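Local coordinates for protein Alpha/beta hydrolase (Streptomyces albidoflavus, PDB 6KSU) that probably cyclises non-ribosomal peptides by macrolactam formation through heterochiral coupling, acting as a cyclase related to penicillin-binding proteins and beta-lactamases, at residues Asp29-Leu34 and Pro367-Asp372; Asp140-Asp145 and Ala157-Gln162; Arg204-Glu209 and Lys276-His281. One frame throughout, in Å; residues are numbered along the deposited sequence.

Contact 1: residues Asp29-Leu34 and Pro367-Asp372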
loop_
_atom_site.group_PDB
_atom_site.type_symbol
_atom_site.label_atom_id
_atom_site.label_comp_id
_atom_site.label_asym_id
_atom_site.label_seq_id
_atom_site.Cartn_x
_atom_site.Cartn_y
_atom_site.Cartn_z
ATOM N N ASP A 29 7.776 -9.040 -26.547
ATOM C CA ASP A 29 7.050 -8.312 -27.584
ATOM C C ASP A 29 5.568 -8.291 -27.287
ATOM O O ASP A 29 4.919 -7.245 -27.389
ATOM C CB ASP A 29 7.306 -8.943 -28.946
ATOM C CG ASP A 29 8.715 -8.699 -29.425
ATOM O OD1 ASP A 29 9.333 -7.729 -28.926
ATOM O OD2 ASP A 29 9.210 -9.491 -30.260
ATOM N N ALA A 30 5.014 -9.444 -26.899
ATOM C CA ALA A 30 3.601 -9.496 -26.559
ATOM C C ALA A 30 3.279 -8.614 -25.365
ATOM O O ALA A 30 2.199 -8.023 -25.309
ATOM C CB ALA A 30 3.176 -10.935 -26.289
ATOM N N VAL A 31 4.189 -8.499 -24.402
ATOM C CA VAL A 31 3.879 -7.685 -23.231
ATOM C C VAL A 31 3.828 -6.212 -23.620
ATOM O O VAL A 31 2.837 -5.516 -23.359
ATOM C CB VAL A 31 4.887 -7.951 -22.096
ATOM C CG1 VAL A 31 4.865 -6.816 -21.072
ATOM C CG2 VAL A 31 4.580 -9.255 -21.414
ATOM N N GLY A 32 4.885 -5.724 -24.269
ATOM C CA GLY A 32 4.861 -4.359 -24.770
ATOM C C GLY A 32 3.657 -4.074 -25.648
ATOM O O GLY A 32 3.010 -3.030 -25.516
ATOM N N ALA A 33 3.339 -4.997 -26.555
ATOM C CA ALA A 33 2.169 -4.801 -27.401
ATOM C C ALA A 33 0.896 -4.803 -26.569
ATOM O O ALA A 33 -0.022 -4.021 -26.837
ATOM C CB ALA A 33 2.109 -5.879 -28.483
ATOM N N LEU A 34 0.842 -5.640 -25.533
ATOM C CA LEU A 34 -0.315 -5.651 -24.649
ATOM C C LEU A 34 -0.414 -4.343 -23.878
ATOM O O LEU A 34 -1.476 -3.705 -23.846
ATOM C CB LEU A 34 -0.226 -6.836 -23.696
ATOM C CG LEU A 34 -1.498 -7.050 -22.885
ATOM C CD1 LEU A 34 -2.603 -7.531 -23.820
ATOM C CD2 LEU A 34 -1.266 -8.016 -21.750
ATOM N N PRO A 367 -1.650 -13.022 -18.605
ATOM C CA PRO A 367 -1.510 -14.483 -18.760
ATOM C C PRO A 367 -1.265 -14.925 -20.193
ATOM O O PRO A 367 -0.606 -15.951 -20.399
ATOM C CB PRO A 367 -2.837 -15.020 -18.217
ATOM C CG PRO A 367 -3.170 -14.061 -17.126
ATOM C CD PRO A 367 -2.707 -12.701 -17.622
ATOM N N GLU A 368 -1.734 -14.177 -21.192
ATOM C CA GLU A 368 -1.452 -14.555 -22.571
ATOM C C GLU A 368 0.010 -14.303 -22.976
ATOM O O GLU A 368 0.337 -14.412 -24.160
ATOM C CB GLU A 368 -2.429 -13.856 -23.524
ATOM C CG GLU A 368 -2.073 -12.463 -23.970
ATOM C CD GLU A 368 -3.275 -11.734 -24.560
ATOM O OE1 GLU A 368 -4.426 -12.064 -24.169
ATOM O OE2 GLU A 368 -3.066 -10.836 -25.410
ATOM N N ALA A 369 0.900 -14.015 -22.017
ATOM C CA ALA A 369 2.339 -14.115 -22.235
ATOM C C ALA A 369 3.040 -14.879 -21.112
ATOM O O ALA A 369 4.253 -14.714 -20.920
ATOM C CB ALA A 369 2.965 -12.728 -22.404
ATOM N N GLY A 370 2.311 -15.720 -20.371
ATOM C CA GLY A 370 2.885 -16.518 -19.302
ATOM C C GLY A 370 3.032 -15.818 -17.965
ATOM O O GLY A 370 3.569 -16.418 -17.019
ATOM N N LEU A 371 2.573 -14.570 -17.852
ATOM C CA LEU A 371 2.682 -13.785 -16.625
ATOM C C LEU A 371 1.341 -13.795 -15.905
ATOM O O LEU A 371 0.547 -12.868 -16.015
ATOM C CB LEU A 371 3.109 -12.358 -16.935
ATOM C CG LEU A 371 4.572 -12.114 -17.251
ATOM C CD1 LEU A 371 4.951 -10.710 -16.835
ATOM C CD2 LEU A 371 5.380 -13.125 -16.502
ATOM N N ASP A 372 1.114 -14.846 -15.119
ATOM C CA ASP A 372 -0.146 -15.019 -14.394
ATOM C C ASP A 372 0.007 -14.477 -12.970
ATOM O O ASP A 372 0.211 -15.216 -12.000
ATOM C CB ASP A 372 -0.568 -16.489 -14.405
ATOM C CG ASP A 372 0.590 -17.442 -14.119
ATOM O OD1 ASP A 372 1.773 -17.055 -14.300
ATOM O OD2 ASP A 372 0.307 -18.584 -13.692
#
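The methyl of Ala369 points into helix 23-41 and meets two side chains on consecutive residues there. Val31 CG2 lies 4.0 Å from Ala369 CB, and Ala30 CB comes to 4.3 Å from the same Ala369 CB. Val31 reaches it with the branch that stands beside its own backbone N, because CG1 takes the position anti to that N (chi1 161°). The CA atoms of Ala30 and Ala369 are the nearest pair, 6.5 Å apart.

As in serine beta-lactamases and penicillin-binding proteins, the first and last helices of the domain pack side by side on the antiparallel sheet; the barrel follows later in the chain. Segment 29-34 is part of the first helix, and segment 367-372 follows the end of the last, helix 355-365. Val31 also packs on Leu49 and Leu371 on Val51, both from strand 46-53, while Leu366 touches Val31, Leu34 and Leu371.

Glu368 closes in on Leu34 step by step. Its CB is still 6.3 Å from Leu34 CD1. With CG set between backbone N and carbonyl carbon (chi1 85°) and the chain extended beyond it, CG comes to 5.0 Å from Leu34 CD1. The carboxylate carbon CD follows at 4.3 Å from Leu34 CD1, and OE2 touches, 3.7 Å from Leu34 CD1, the two side chains meeting at a slant. OE2 is not left to this methyl alone, since it also forms a salt bridge with Arg365. The chain leaves through Gly370, whose carbonyl is hydrogen-bonded by Arg342, as that of Ala369 is by Arg53.

Contact 2: residues Asp140-Asp145 and Ala157-Gln162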
loop_
_atom_site.group_PDB
_atom_site.type_symbol
_atom_site.label_atom_id
_atom_site.label_comp_id
_atom_site.label_asym_id
_atom_site.label_seq_id
_atom_site.Cartn_x
_atom_site.Cartn_y
_atom_site.Cartn_z
ATOM N N ASP A 140 -5.433 4.710 11.230
ATOM C CA ASP A 140 -4.901 4.896 9.885
ATOM C C ASP A 140 -4.341 6.307 9.686
ATOM O O ASP A 140 -3.180 6.464 9.296
ATOM C CB ASP A 140 -5.979 4.557 8.852
ATOM C CG ASP A 140 -5.493 4.731 7.405
ATOM O OD1 ASP A 140 -4.259 4.768 7.166
ATOM O OD2 ASP A 140 -6.353 4.829 6.503
ATOM N N SER A 141 -5.117 7.342 10.006
ATOM C CA SER A 141 -4.737 8.724 9.740
ATOM C C SER A 141 -4.876 9.573 10.991
ATOM O O SER A 141 -5.883 9.486 11.701
ATOM C CB SER A 141 -5.608 9.327 8.637
ATOM O OG SER A 141 -5.707 8.424 7.554
ATOM N N ILE A 142 -3.869 10.418 11.230
ATOM C CA ILE A 142 -3.830 11.367 12.340
ATOM C C ILE A 142 -3.403 12.726 11.793
ATOM O O ILE A 142 -2.367 12.826 11.126
ATOM C CB ILE A 142 -2.853 10.911 13.443
ATOM C CG1 ILE A 142 -3.463 9.804 14.289
ATOM C CG2 ILE A 142 -2.457 12.069 14.333
ATOM C CD1 ILE A 142 -2.513 9.274 15.337
ATOM N N GLU A 143 -4.194 13.768 12.075
ATOM C CA GLU A 143 -3.826 15.139 11.728
ATOM C C GLU A 143 -2.456 15.493 12.282
ATOM O O GLU A 143 -2.275 15.583 13.500
ATOM C CB GLU A 143 -4.860 16.139 12.260
ATOM C CG GLU A 143 -4.730 17.606 11.766
ATOM C CD GLU A 143 -3.585 18.425 12.413
ATOM O OE1 GLU A 143 -3.785 19.044 13.493
ATOM O OE2 GLU A 143 -2.497 18.505 11.800
ATOM N N TYR A 144 -1.482 15.688 11.406
ATOM C CA TYR A 144 -0.272 16.385 11.801
ATOM C C TYR A 144 0.188 17.272 10.655
ATOM O O TYR A 144 1.342 17.242 10.229
ATOM C CB TYR A 144 0.835 15.446 12.263
ATOM C CG TYR A 144 1.824 16.211 13.096
ATOM C CD1 TYR A 144 1.390 16.969 14.172
ATOM C CD2 TYR A 144 3.172 16.244 12.769
ATOM C CE1 TYR A 144 2.273 17.713 14.927
ATOM C CE2 TYR A 144 4.068 16.983 13.526
ATOM C CZ TYR A 144 3.609 17.717 14.606
ATOM O OH TYR A 144 4.485 18.464 15.363
ATOM N N ASP A 145 -0.732 18.097 10.153
ATOM C CA ASP A 145 -0.371 19.154 9.220
ATOM C C ASP A 145 0.487 20.219 9.873
ATOM O O ASP A 145 0.904 21.175 9.206
ATOM C CB ASP A 145 -1.639 19.762 8.625
ATOM C CG ASP A 145 -2.410 18.764 7.785
ATOM O OD1 ASP A 145 -1.757 17.944 7.098
ATOM O OD2 ASP A 145 -3.658 18.797 7.811
ATOM N N ALA A 157 5.155 12.091 19.210
ATOM C CA ALA A 157 4.385 12.464 20.396
ATOM C C ALA A 157 2.897 12.508 20.089
ATOM O O ALA A 157 2.089 11.913 20.809
ATOM C CB ALA A 157 4.864 13.812 20.933
ATOM N N ALA A 158 2.522 13.183 18.995
ATOM C CA ALA A 158 1.111 13.373 18.667
ATOM C C ALA A 158 0.385 12.046 18.513
ATOM O O ALA A 158 -0.803 11.944 18.841
ATOM C CB ALA A 158 0.964 14.201 17.389
ATOM N N CYS A 159 1.068 11.015 18.009
ATOM C CA CYS A 159 0.424 9.704 17.943
ATOM C C CYS A 159 0.091 9.193 19.335
ATOM O O CYS A 159 -0.951 8.556 19.540
ATOM C CB CYS A 159 1.316 8.690 17.232
ATOM S SG CYS A 159 1.822 9.152 15.610
ATOM N N ALA A 160 0.977 9.457 20.301
ATOM C CA ALA A 160 0.798 8.932 21.647
ATOM C C ALA A 160 -0.503 9.429 22.264
ATOM O O ALA A 160 -1.190 8.676 22.965
ATOM C CB ALA A 160 1.999 9.307 22.516
ATOM N N ARG A 161 -0.871 10.682 22.003
ATOM C CA ARG A 161 -2.143 11.226 22.479
ATOM C C ARG A 161 -3.319 10.819 21.593
ATOM O O ARG A 161 -4.222 11.615 21.327
ATOM C CB ARG A 161 -2.039 12.747 22.600
ATOM C CG ARG A 161 -1.761 13.488 21.296
ATOM C CD ARG A 161 -1.512 14.979 21.513
ATOM N NE ARG A 161 -0.085 15.293 21.607
ATOM C CZ ARG A 161 0.567 16.113 20.785
ATOM N NH1 ARG A 161 -0.076 16.717 19.794
ATOM N NH2 ARG A 161 1.866 16.330 20.956
ATOM N N GLN A 162 -3.332 9.575 21.122
ATOM C CA GLN A 162 -4.382 9.085 20.253
ATOM C C GLN A 162 -4.736 7.688 20.738
ATOM O O GLN A 162 -3.839 6.840 20.874
ATOM C CB GLN A 162 -3.956 9.041 18.783
ATOM C CG GLN A 162 -5.105 8.947 17.817
ATOM C CD GLN A 162 -5.872 10.248 17.714
ATOM O OE1 GLN A 162 -5.294 11.336 17.810
ATOM N NE2 GLN A 162 -7.186 10.145 17.516
#
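Ile142 sets its CD1 against the C-terminal end of helix 153-160, packing a long loop onto a short helix in the helical part of a beta-lactamase-like fold.

The apolar contacts carry the join. Ile142 CD1 comes closest to Gln162 CG, at 3.6 Å, and nearly as close to Gln162 CB, at 3.7 Å. The same methyl reaches the helix backbone, 3.9 Å from Cys159 CA. Ile142 is extended at its outer bond (chi2 177°), which carries CD1 out to these partners. The Ile142 and Gln162 side chains slide past each other in opposite directions, and Gln162 meets Ile142 with CB and CG, its chain bending at chi2 (73°). Further along, Ala158 CB lies oblique to the Tyr144 ring, 4.3 Å from Tyr144 CD1.

Backbone geometry explains how Gln162 gets there: Arg161 is the first residue to leave helical angles, and Gln162 follows in an extended conformation. The surroundings extend the packing, with Thr177 of helix 176-189 touching both Ile142 and Cys159.

Polar bonds fix the loop at Asp140. It is salt-bridged to Arg466 and accepts a hydrogen bond from Asn176 N, while its own N is bonded to Asn398, tying the loop to barrel strands 394-398 and 466-470.

Within segment 157-162 a flat group packs on an aliphatic carbon: Ala158 CA lies 3.5 Å above the Arg161 guanidinium plane, over its centre.

Contact 3: residues Arg204-Glu209 and Lys276-His281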
loop_
_atom_site.group_PDB
_atom_site.type_symbol
_atom_site.label_atom_id
_atom_site.label_comp_id
_atom_site.label_asym_id
_atom_site.label_seq_id
_atom_site.Cartn_x
_atom_site.Cartn_y
_atom_site.Cartn_z
ATOM N N ARG A 204 20.403 5.510 -3.061
ATOM C CA ARG A 204 21.697 5.743 -3.702
ATOM C C ARG A 204 22.419 4.454 -4.081
ATOM O O ARG A 204 22.767 4.294 -5.265
ATOM C CB ARG A 204 22.570 6.651 -2.826
ATOM C CG ARG A 204 23.924 7.005 -3.507
ATOM C CD ARG A 204 24.600 8.281 -2.987
ATOM N NE ARG A 204 23.669 9.287 -2.475
ATOM C CZ ARG A 204 23.820 9.909 -1.304
ATOM N NH1 ARG A 204 24.874 9.632 -0.536
ATOM N NH2 ARG A 204 22.925 10.809 -0.898
ATOM N N PRO A 205 22.683 3.509 -3.164
ATOM C CA PRO A 205 23.365 2.274 -3.592
ATOM C C PRO A 205 22.580 1.468 -4.604
ATOM O O PRO A 205 23.190 0.687 -5.340
ATOM C CB PRO A 205 23.572 1.488 -2.287
ATOM C CG PRO A 205 22.737 2.148 -1.258
ATOM C CD PRO A 205 22.529 3.564 -1.698
ATOM N N LEU A 206 21.251 1.640 -4.693
ATOM C CA LEU A 206 20.489 0.932 -5.717
ATOM C C LEU A 206 20.588 1.603 -7.083
ATOM O O LEU A 206 20.264 0.975 -8.098
ATOM C CB LEU A 206 19.004 0.807 -5.305
ATOM C CG LEU A 206 18.603 -0.153 -4.156
ATOM C CD1 LEU A 206 17.153 0.073 -3.719
ATOM C CD2 LEU A 206 18.819 -1.635 -4.490
ATOM N N GLY A 207 21.038 2.848 -7.141
ATOM C CA GLY A 207 21.055 3.575 -8.392
ATOM C C GLY A 207 19.810 4.386 -8.654
ATOM O O GLY A 207 19.624 4.848 -9.786
ATOM N N ILE A 208 18.968 4.591 -7.636
ATOM C CA ILE A 208 17.686 5.276 -7.791
ATOM C C ILE A 208 17.894 6.760 -7.543
ATOM O O ILE A 208 18.353 7.159 -6.469
ATOM C CB ILE A 208 16.619 4.723 -6.832
ATOM C CG1 ILE A 208 16.229 3.288 -7.194
ATOM C CG2 ILE A 208 15.354 5.553 -6.920
ATOM C CD1 ILE A 208 15.687 2.509 -5.997
ATOM N N GLU A 209 17.536 7.576 -8.521
ATOM C CA GLU A 209 17.528 9.010 -8.303
ATOM C C GLU A 209 16.419 9.374 -7.318
ATOM O O GLU A 209 15.239 9.136 -7.605
ATOM C CB GLU A 209 17.345 9.762 -9.603
ATOM C CG GLU A 209 17.255 11.262 -9.365
ATOM C CD GLU A 209 17.517 12.092 -10.608
ATOM O OE1 GLU A 209 17.424 11.542 -11.739
ATOM O OE2 GLU A 209 17.800 13.304 -10.435
ATOM N N LYS A 276 21.688 -13.678 -6.222
ATOM C CA LYS A 276 23.153 -13.647 -6.221
ATOM C C LYS A 276 23.714 -13.050 -7.513
ATOM O O LYS A 276 24.883 -12.657 -7.540
ATOM C CB LYS A 276 23.738 -15.047 -5.983
ATOM C CG LYS A 276 23.360 -15.712 -4.641
ATOM C CD LYS A 276 24.005 -15.050 -3.419
ATOM C CE LYS A 276 22.997 -14.849 -2.281
ATOM N NZ LYS A 276 23.615 -14.154 -1.102
ATOM N N THR A 277 22.908 -12.954 -8.577
ATOM C CA THR A 277 23.326 -12.263 -9.791
ATOM C C THR A 277 23.201 -10.752 -9.685
ATOM O O THR A 277 23.725 -10.040 -10.548
ATOM C CB THR A 277 22.498 -12.711 -10.997
ATOM O OG1 THR A 277 21.196 -12.112 -10.925
ATOM C CG2 THR A 277 22.371 -14.229 -11.045
ATOM N N PHE A 278 22.504 -10.243 -8.677
ATOM C CA PHE A 278 22.331 -8.806 -8.511
ATOM C C PHE A 278 23.518 -8.263 -7.719
ATOM O O PHE A 278 23.797 -8.736 -6.610
ATOM C CB PHE A 278 21.004 -8.511 -7.812
ATOM C CG PHE A 278 20.684 -7.057 -7.712
ATOM C CD1 PHE A 278 20.472 -6.304 -8.850
ATOM C CD2 PHE A 278 20.599 -6.439 -6.478
ATOM C CE1 PHE A 278 20.171 -4.953 -8.758
ATOM C CE2 PHE A 278 20.310 -5.092 -6.378
ATOM C CZ PHE A 278 20.097 -4.344 -7.525
ATOM N N ALA A 279 24.218 -7.273 -8.287
ATOM C CA ALA A 279 25.462 -6.812 -7.673
ATOM C C ALA A 279 25.232 -6.219 -6.290
ATOM O O ALA A 279 26.124 -6.262 -5.436
ATOM C CB ALA A 279 26.149 -5.788 -8.570
ATOM N N GLN A 280 24.050 -5.663 -6.036
ATOM C CA GLN A 280 23.787 -5.019 -4.759
ATOM C C GLN A 280 22.929 -5.886 -3.835
ATOM O O GLN A 280 22.189 -5.361 -2.999
ATOM C CB GLN A 280 23.143 -3.652 -4.992
ATOM C CG GLN A 280 24.089 -2.590 -5.528
ATOM C CD GLN A 280 24.449 -2.804 -6.993
ATOM O OE1 GLN A 280 23.591 -3.162 -7.809
ATOM N NE2 GLN A 280 25.727 -2.589 -7.333
ATOM N N HIS A 281 23.026 -7.211 -3.955
ATOM C CA HIS A 281 22.230 -8.075 -3.092
ATOM C C HIS A 281 22.643 -7.968 -1.622
ATOM O O HIS A 281 21.800 -8.155 -0.739
ATOM C CB HIS A 281 22.299 -9.528 -3.581
ATOM C CG HIS A 281 23.610 -10.214 -3.316
ATOM N ND1 HIS A 281 23.888 -10.866 -2.128
ATOM C CD2 HIS A 281 24.697 -10.394 -4.105
ATOM C CE1 HIS A 281 25.101 -11.388 -2.189
ATOM N NE2 HIS A 281 25.611 -11.119 -3.378
#
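Gln280 approaches the backbone of a neighbouring helix end, its CG lying 3.4 Å from Pro205 O. These two residues and Leu206, which meets Phe278, lose the largest areas to this contact. The Gln280 approach is van der Waals packing of the CG methylene on a carbonyl oxygen; Gln280 CD is more distant, 4.1 Å from the same Pro205 O. The Gln280 chain starts with CG beside its own backbone N and then bends (chi2 73°), so that it turns back over its own segment, where OE1 sits 3.7 Å above the Phe278 ring, displaced toward the rim.

Leu206 supplies the apolar half. Leu206 CD2 lies 4.2 Å from Phe278 CE2, at the ring edge and near its plane. Phe278 is thus approached at its edge by Leu206 and over one face by the amide oxygen of Gln280. The nearest CA atoms, those of Leu206 and Gln280, are 6.9 Å apart.

One partner sits at a capped helix end, the other on a beta turn. Helix 194-206 stops after Leu206 in a Schellman motif, with Gly207 at positive phi and its N bonded to Arg204 O. The type I turn from Phe278 to His281 is closed by His281 N and Phe278 O at 3.2 Å, which sets Phe278 against Leu206 and Gln280 against Pro205, consecutive residues at the helix end.

In the beta-lactamase-like domain this is plain structural packing, joining the C-terminal end of helix 194-206 to the loop between helices 261-268 and 286-293. Helix 261-268 underlies both segments: Leu206 packs on its Ala267 and Phe278 on its Thr266, while Pro205 touches Leu283 in the loop leading to helix 286-293.

Overall arrangement
Contact 1 closes a long loop of chain within which contacts 2 and 3 are both nested, one after the other. None of them touches another. Contacts 1 and 2 lie on opposite sides of the centre of the chain, 44 Å apart between centres. Contact 3 is nearer to contact 1, at 27 Å between centres and about 17 Å between nearest atoms, and stands 35 Å from contact 2 between centres. The probable active site, an SxxK pattern of Ser83 and Lys86 with Tyr174, includes no residue of the six segments. Contact 2 has a link to it: Asp140 OD1 accepts a bond from the N of Asn176, two residues after Tyr174 and possibly the last residue of a YxN motif.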